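Local structure of DyP-type peroxidase (Pleurotus ostreatus PC15, 6FSK) at residues K332-N337 and N350-R355; L380-Y385 and D391-I396. The protein is a heme b dye-decolorizing peroxidase that, like its relatives, probably uses hydrogen peroxide to oxidise dyes, and probably also oxidises Mn(II). The protein carries 1 engineered substitution. All blocks are in the same frame, centred on the assembly; numbering follows the deposited sequence.

Interaction 1 (K332-N337 and N350-R355); sequences KTYPRN and NRRIIR. With HEM (protoporphyrin IX containing Fe), chain C.
Arg352 lays its guanidinium flat on the ring of Tyr334, with CZ 3.6 Å from the ring centroid and the two planes only 12° apart. This is a cation-pi stack over the ring face, and no hydrogen bond crosses between the segments: Arg352 NH1 comes within 3.4 Å of Tyr334 OH, but at a poor angle. The arginine gets there folded back on itself by bends at chi2 and chi3, while the ring of Tyr334 reaches across from a CG anti to the backbone N (chi1 178°). The aliphatic part of Arg336, through CG, packs on the other face of the ring, so the tyrosine is sandwiched. At the ring edge sits the carboxylate of one heme propionate, with O2D 3.2 Å from Tyr334 CD2. O1D of the same propionate accepts a bond from Arg336 NH2, 2.9 Å long and 160° at the hydrogen. This is the propionate side of the heme pocket in the DyP-type peroxidase fold, where His329, the axial ligand of the iron, starts the helix that ends just before Tyr334. From strand 354-360, Arg355 lies over the porphyrin near C3D and grips O2A of the other propionate with both NH1 and NH2, the NH2 bond being 2.9 Å. Asp191 forms a salt bridge with Arg355 NH1, and Ser194 O accepts from its NH2, which holds its rotation. At the backbone, a water donates to both Thr333 O (2.7 Å) and Arg351 O (2.9 Å), bridging the two segments. Thr333 OG1, bonded to His329 O, also lies against the porphyrin at C2D.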
# COMPACT_ATOMS: atom_id res chain seq x y z
N LYS A 332 8.88 -10.34 2.86
CA LYS A 332 8.22 -9.99 4.10
C LYS A 332 6.75 -9.65 3.87
O LYS A 332 5.94 -9.98 4.73
CB LYS A 332 8.90 -8.81 4.77
CG LYS A 332 10.19 -9.15 5.44
CD LYS A 332 10.01 -9.73 6.85
CE LYS A 332 11.27 -9.77 7.67
NZ LYS A 332 10.94 -10.16 9.04
N THR A 333 6.35 -9.17 2.72
CA THR A 333 5.00 -8.69 2.52
C THR A 333 4.13 -9.64 1.68
O THR A 333 2.95 -9.67 1.90
CB THR A 333 4.99 -7.27 1.91
OG1 THR A 333 5.62 -7.31 0.63
CG2 THR A 333 5.62 -6.20 2.86
N TYR A 334 4.76 -10.44 0.86
CA TYR A 334 4.06 -11.57 0.21
C TYR A 334 5.03 -12.77 0.24
O TYR A 334 5.87 -12.94 -0.65
CB TYR A 334 3.63 -11.27 -1.20
CG TYR A 334 2.96 -12.43 -1.92
CD1 TYR A 334 2.24 -13.36 -1.26
CD2 TYR A 334 3.04 -12.50 -3.30
CE1 TYR A 334 1.65 -14.42 -1.97
CE2 TYR A 334 2.46 -13.52 -4.00
CZ TYR A 334 1.75 -14.45 -3.32
OH TYR A 334 1.23 -15.52 -4.10
N PRO A 335 4.87 -13.63 1.24
CA PRO A 335 5.85 -14.74 1.44
C PRO A 335 5.89 -15.82 0.38
O PRO A 335 6.83 -16.63 0.37
CB PRO A 335 5.43 -15.32 2.81
CG PRO A 335 4.88 -14.12 3.53
CD PRO A 335 4.11 -13.38 2.48
N ARG A 336 4.87 -15.90 -0.47
CA ARG A 336 4.84 -16.98 -1.48
C ARG A 336 5.06 -18.34 -0.85
O ARG A 336 4.44 -18.69 0.18
CB ARG A 336 5.76 -16.68 -2.68
CG ARG A 336 5.48 -15.24 -3.25
CD ARG A 336 6.22 -14.96 -4.55
NE ARG A 336 6.13 -13.54 -4.88
CZ ARG A 336 5.90 -13.05 -6.07
NH1 ARG A 336 5.87 -13.84 -7.13
NH2 ARG A 336 5.71 -11.74 -6.19
N ASN A 337 5.93 -19.16 -1.46
CA ASN A 337 6.09 -20.53 -0.93
C ASN A 337 6.70 -20.60 0.44
O ASN A 337 6.60 -21.65 1.13
CB ASN A 337 6.98 -21.33 -1.83
CG ASN A 337 6.33 -21.82 -3.03
OD1 ASN A 337 5.20 -21.56 -3.26
ND2 ASN A 337 7.07 -22.66 -3.79
N ASN A 350 -5.95 -14.37 2.61
CA ASN A 350 -6.39 -13.28 3.45
C ASN A 350 -5.30 -12.32 3.84
O ASN A 350 -5.62 -11.30 4.43
CB ASN A 350 -7.14 -13.79 4.68
CG ASN A 350 -6.24 -14.44 5.71
OD1 ASN A 350 -5.10 -14.85 5.45
ND2 ASN A 350 -6.84 -14.74 6.86
N ARG A 351 -4.08 -12.53 3.46
CA ARG A 351 -2.99 -11.60 3.71
C ARG A 351 -2.74 -10.76 2.49
O ARG A 351 -1.91 -9.86 2.56
CB ARG A 351 -1.75 -12.37 4.01
CG ARG A 351 -1.91 -13.42 5.12
CD ARG A 351 -1.98 -12.77 6.45
NE ARG A 351 -2.13 -13.81 7.49
CZ ARG A 351 -2.90 -13.71 8.55
NH1 ARG A 351 -3.74 -12.70 8.70
NH2 ARG A 351 -2.89 -14.67 9.45
N ARG A 352 -3.47 -10.95 1.41
CA ARG A 352 -3.20 -10.23 0.18
C ARG A 352 -3.85 -8.86 0.24
O ARG A 352 -4.91 -8.67 0.85
CB ARG A 352 -3.69 -11.01 -1.07
CG ARG A 352 -3.06 -12.38 -1.15
CD ARG A 352 -1.58 -12.42 -1.21
NE ARG A 352 -1.01 -11.64 -2.33
CZ ARG A 352 -0.87 -12.05 -3.56
NH1 ARG A 352 -1.34 -13.27 -3.96
NH2 ARG A 352 -0.34 -11.25 -4.45
N ILE A 353 -3.20 -7.90 -0.45
CA ILE A 353 -3.69 -6.54 -0.56
C ILE A 353 -3.50 -6.03 -1.93
O ILE A 353 -2.58 -6.45 -2.65
CB ILE A 353 -2.97 -5.58 0.47
CG1 ILE A 353 -1.44 -5.54 0.20
CG2 ILE A 353 -3.28 -5.96 1.89
CD1 ILE A 353 -0.74 -4.49 1.05
N ILE A 354 -4.41 -5.10 -2.32
CA ILE A 354 -4.25 -4.43 -3.58
C ILE A 354 -3.75 -3.04 -3.26
O ILE A 354 -4.43 -2.29 -2.58
CB ILE A 354 -5.57 -4.36 -4.40
CG1 ILE A 354 -5.96 -5.76 -4.87
CG2 ILE A 354 -5.41 -3.40 -5.54
CD1 ILE A 354 -7.35 -5.75 -5.49
N ARG A 355 -2.60 -2.66 -3.83
CA ARG A 355 -2.00 -1.33 -3.56
C ARG A 355 -2.27 -0.34 -4.65
O ARG A 355 -2.26 -0.67 -5.86
CB ARG A 355 -0.50 -1.46 -3.40
CG ARG A 355 -0.11 -2.23 -2.19
CD ARG A 355 1.36 -2.68 -2.21
NE ARG A 355 1.63 -3.60 -3.32
CZ ARG A 355 2.58 -3.40 -4.22
NH1 ARG A 355 3.44 -2.36 -4.14
NH2 ARG A 355 2.69 -4.23 -5.20
CHA HEM C . 5.98 -4.45 -3.09
CHB HEM C . 8.23 -0.29 -2.18
CHC HEM C . 5.40 0.32 1.67
CHD HEM C . 3.34 -4.01 0.95
C1A HEM C . 6.85 -3.38 -3.22
C2A HEM C . 7.82 -3.19 -4.25
C3A HEM C . 8.42 -2.01 -4.03
C4A HEM C . 7.87 -1.51 -2.81
CMA HEM C . 9.54 -1.42 -4.82
CAA HEM C . 8.11 -4.19 -5.37
CBA HEM C . 7.36 -4.02 -6.68
CGA HEM C . 5.89 -4.34 -6.57
O1A HEM C . 5.52 -5.52 -6.51
O2A HEM C . 5.08 -3.38 -6.57
C1B HEM C . 7.67 0.28 -1.03
C2B HEM C . 7.99 1.52 -0.48
C3B HEM C . 7.19 1.75 0.60
C4B HEM C . 6.36 0.54 0.70
CMB HEM C . 9.07 2.45 -0.96
CAB HEM C . 7.08 2.86 1.57
CBB HEM C . 7.50 4.08 1.31
C1C HEM C . 4.64 -0.79 1.91
C2C HEM C . 3.77 -1.05 2.97
C3C HEM C . 3.19 -2.28 2.81
C4C HEM C . 3.68 -2.78 1.55
CMC HEM C . 3.50 -0.09 4.10
CAC HEM C . 2.27 -3.09 3.66
CBC HEM C . 2.20 -2.98 5.00
C1D HEM C . 3.87 -4.44 -0.27
C2D HEM C . 3.32 -5.66 -0.93
C3D HEM C . 4.06 -5.75 -2.11
C4D HEM C . 5.02 -4.66 -2.06
CMD HEM C . 2.23 -6.54 -0.49
CAD HEM C . 3.99 -6.84 -3.17
CBD HEM C . 4.83 -8.03 -2.84
CGD HEM C . 4.64 -9.14 -3.85
O1D HEM C . 5.72 -9.59 -4.31
O2D HEM C . 3.53 -9.44 -4.23
NA HEM C . 6.95 -2.38 -2.24
NB HEM C . 6.75 -0.35 -0.26
NC HEM C . 4.67 -1.94 1.10
ND HEM C . 4.91 -3.94 -0.94
FE HEM C . 5.88 -2.20 -0.56
O HOH W 1 0.42 -9.89 0.89

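Interaction 2 (L380-Y385 and D391-I396); sequences LLFVCY and DGFHFI. With HEM (protoporphyrin IX containing Fe), chain C.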
# COMPACT_ATOMS: atom_id res chain seq x y z
N LEU A 380 5.64 8.38 -0.35
CA LEU A 380 4.58 7.57 -0.92
C LEU A 380 3.28 7.85 -0.16
O LEU A 380 3.23 7.79 1.07
CB LEU A 380 4.94 6.08 -0.83
CG LEU A 380 4.04 5.09 -1.51
CD1 LEU A 380 4.11 5.25 -3.00
CD2 LEU A 380 4.47 3.68 -1.11
N LEU A 381 2.24 8.18 -0.91
CA LEU A 381 0.85 8.09 -0.37
C LEU A 381 0.42 6.65 -0.51
O LEU A 381 -0.05 6.24 -1.59
CB LEU A 381 -0.01 9.04 -1.10
CG LEU A 381 0.39 10.51 -1.16
CD1 LEU A 381 -0.65 11.35 -1.91
CD2 LEU A 381 0.75 11.06 0.20
N PHE A 382 0.72 5.88 0.52
CA PHE A 382 0.43 4.44 0.49
C PHE A 382 -1.08 4.24 0.68
O PHE A 382 -1.63 4.71 1.64
CB PHE A 382 1.18 3.73 1.62
CG PHE A 382 0.87 2.28 1.70
CD1 PHE A 382 1.63 1.34 1.02
CD2 PHE A 382 -0.12 1.85 2.51
CE1 PHE A 382 1.29 -0.02 1.07
CE2 PHE A 382 -0.39 0.48 2.62
CZ PHE A 382 0.31 -0.43 1.89
N VAL A 383 -1.70 3.53 -0.24
CA VAL A 383 -3.07 3.14 -0.11
C VAL A 383 -3.21 1.65 -0.43
O VAL A 383 -2.62 1.21 -1.43
CB VAL A 383 -4.00 3.94 -1.05
CG1 VAL A 383 -5.38 3.30 -1.16
CG2 VAL A 383 -4.12 5.35 -0.53
N CYS A 384 -3.86 0.87 0.37
CA CYS A 384 -4.13 -0.56 -0.01
C CYS A 384 -5.55 -0.91 0.41
O CYS A 384 -6.09 -0.34 1.37
CB CYS A 384 -3.10 -1.53 0.59
SG CYS A 384 -3.24 -1.81 2.34
N TYR A 385 -6.09 -1.88 -0.27
CA TYR A 385 -7.39 -2.43 -0.08
C TYR A 385 -7.40 -3.90 0.23
O TYR A 385 -6.62 -4.68 -0.41
CB TYR A 385 -8.27 -2.27 -1.32
CG TYR A 385 -8.55 -0.85 -1.74
CD1 TYR A 385 -9.59 -0.13 -1.16
CD2 TYR A 385 -7.77 -0.20 -2.68
CE1 TYR A 385 -9.85 1.21 -1.53
CE2 TYR A 385 -8.00 1.11 -3.02
CZ TYR A 385 -9.08 1.82 -2.46
OH TYR A 385 -9.32 3.11 -2.82
N ASP A 391 -6.50 -8.82 8.88
CA ASP A 391 -5.82 -9.94 8.22
C ASP A 391 -4.73 -9.49 7.28
O ASP A 391 -3.74 -10.22 7.03
CB ASP A 391 -6.77 -10.79 7.35
CG ASP A 391 -7.80 -11.61 8.14
OD1 ASP A 391 -7.71 -11.76 9.36
OD2 ASP A 391 -8.76 -12.11 7.47
N GLY A 392 -4.89 -8.29 6.69
CA GLY A 392 -4.02 -7.74 5.70
C GLY A 392 -2.98 -6.76 6.21
O GLY A 392 -2.05 -7.11 6.90
N PHE A 393 -3.26 -5.49 5.89
CA PHE A 393 -2.28 -4.46 6.24
C PHE A 393 -1.74 -4.56 7.66
O PHE A 393 -0.54 -4.51 7.88
CB PHE A 393 -2.88 -3.07 6.02
CG PHE A 393 -1.99 -2.00 6.62
CD1 PHE A 393 -0.86 -1.57 5.89
CD2 PHE A 393 -2.25 -1.48 7.88
CE1 PHE A 393 0.03 -0.66 6.46
CE2 PHE A 393 -1.36 -0.55 8.46
CZ PHE A 393 -0.22 -0.16 7.74
N HIS A 394 -2.60 -4.63 8.68
CA HIS A 394 -2.07 -4.63 10.04
C HIS A 394 -1.16 -5.84 10.30
O HIS A 394 -0.14 -5.69 10.98
CB HIS A 394 -3.26 -4.62 11.03
CG HIS A 394 -2.83 -4.59 12.47
ND1 HIS A 394 -2.29 -5.68 13.13
CD2 HIS A 394 -2.85 -3.57 13.36
CE1 HIS A 394 -2.05 -5.34 14.39
NE2 HIS A 394 -2.31 -4.04 14.52
N PHE A 395 -1.63 -7.02 9.91
CA PHE A 395 -0.91 -8.25 10.12
C PHE A 395 0.46 -8.21 9.43
O PHE A 395 1.52 -8.55 10.01
CB PHE A 395 -1.73 -9.42 9.69
CG PHE A 395 -1.16 -10.72 10.14
CD1 PHE A 395 -0.28 -11.38 9.37
CD2 PHE A 395 -1.59 -11.28 11.36
CE1 PHE A 395 0.25 -12.64 9.74
CE2 PHE A 395 -1.04 -12.47 11.77
CZ PHE A 395 -0.17 -13.17 10.94
N ILE A 396 0.47 -7.74 8.19
CA ILE A 396 1.67 -7.65 7.43
C ILE A 396 2.67 -6.79 8.17
O ILE A 396 3.86 -7.16 8.26
CB ILE A 396 1.45 -7.07 6.02
CG1 ILE A 396 0.61 -8.00 5.09
CG2 ILE A 396 2.76 -6.77 5.29
CD1 ILE A 396 -0.00 -7.31 3.89
CHA HEM C . 5.98 -4.45 -3.09
CHB HEM C . 8.23 -0.29 -2.18
CHC HEM C . 5.40 0.32 1.67
CHD HEM C . 3.34 -4.01 0.95
C1A HEM C . 6.85 -3.38 -3.22
C2A HEM C . 7.82 -3.19 -4.25
C3A HEM C . 8.42 -2.01 -4.03
C4A HEM C . 7.87 -1.51 -2.81
CMA HEM C . 9.54 -1.42 -4.82
CAA HEM C . 8.11 -4.19 -5.37
CBA HEM C . 7.36 -4.02 -6.68
CGA HEM C . 5.89 -4.34 -6.57
O1A HEM C . 5.52 -5.52 -6.51
O2A HEM C . 5.08 -3.38 -6.57
C1B HEM C . 7.67 0.28 -1.03
C2B HEM C . 7.99 1.52 -0.48
C3B HEM C . 7.19 1.75 0.60
C4B HEM C . 6.36 0.54 0.70
CMB HEM C . 9.07 2.45 -0.96
CAB HEM C . 7.08 2.86 1.57
CBB HEM C . 7.50 4.08 1.31
C1C HEM C . 4.64 -0.79 1.91
C2C HEM C . 3.77 -1.05 2.97
C3C HEM C . 3.19 -2.28 2.81
C4C HEM C . 3.68 -2.78 1.55
CMC HEM C . 3.50 -0.09 4.10
CAC HEM C . 2.27 -3.09 3.66
CBC HEM C . 2.20 -2.98 5.00
C1D HEM C . 3.87 -4.44 -0.27
C2D HEM C . 3.32 -5.66 -0.93
C3D HEM C . 4.06 -5.75 -2.11
C4D HEM C . 5.02 -4.66 -2.06
CMD HEM C . 2.23 -6.54 -0.49
CAD HEM C . 3.99 -6.84 -3.17
CBD HEM C . 4.83 -8.03 -2.84
CGD HEM C . 4.64 -9.14 -3.85
O1D HEM C . 5.72 -9.59 -4.31
O2D HEM C . 3.53 -9.44 -4.23
NA HEM C . 6.95 -2.38 -2.24
NB HEM C . 6.75 -0.35 -0.26
NC HEM C . 4.67 -1.94 1.10
ND HEM C . 4.91 -3.94 -0.94
FE HEM C . 5.88 -2.20 -0.56
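Phe382 and Phe393 meet obliquely beside the heme, their planes at 45° and their centroids 6.0 Å apart. Phe382 comes from strand 379-386 in the antiparallel sheet of the ferredoxin-like (dimeric alpha+beta barrel) fold of DyP-type peroxidases, and Phe393 from the first turn of helix 393-401, so the contact joins sheet and helix along the wall of the heme pocket. The touching atoms are Phe382 CE2 and Phe393 CD1, 3.9 Å apart. With CG anti to the backbone N (chi1 177°), Phe382 carries its ring out over the porphyrin, where CE1 lies 3.3 Å from heme C2C and the methyl CMC sits over one ring face, toward the rim. Phe393 instead meets the vinyl carbon CBC with both CD1 and CE1, and Ile396 CG2, one turn on, reaches the same carbon. Replacing Phe382 by an alanine would probably open a gap over pyrrole C of the heme and leave the ring of Phe393 without its aromatic neighbour, freer to turn. Leu380, on the same strand, extends the apolar surface to the neighbouring pyrrole, with CD2 3.7 Å from C3B. Gly392 is the N-cap of the helix, its O accepting from Ile396 N at 2.9 Å. Further along the strand, Cys384 makes an oblique sulfur-aromatic contact with Phe393, SG standing 5.3 Å from the ring centroid and 3.9 Å from Phe393 CB.

In the fold
Interactions 1 and 2 are both buried and both line the heme pocket, with centres about 10 Å apart, but their chemistry follows the part of the cofactor each meets. Interaction 1 works at the propionates, with charged guanidinium groups and a water between backbones; interaction 2 is apolar and sits against the porphyrin face and its vinyl groups. They share the sheet, since strands 354-360 and 379-386 are antiparallel neighbours, paired by Ile354 O and Tyr385 N. Helix 393-401 also serves both: Ile396 takes the side chains of Thr333 and Ile353. Toward the partly exposed margin, Arg351 bonds Asp391 O and makes a cation-pi contact with Phe395.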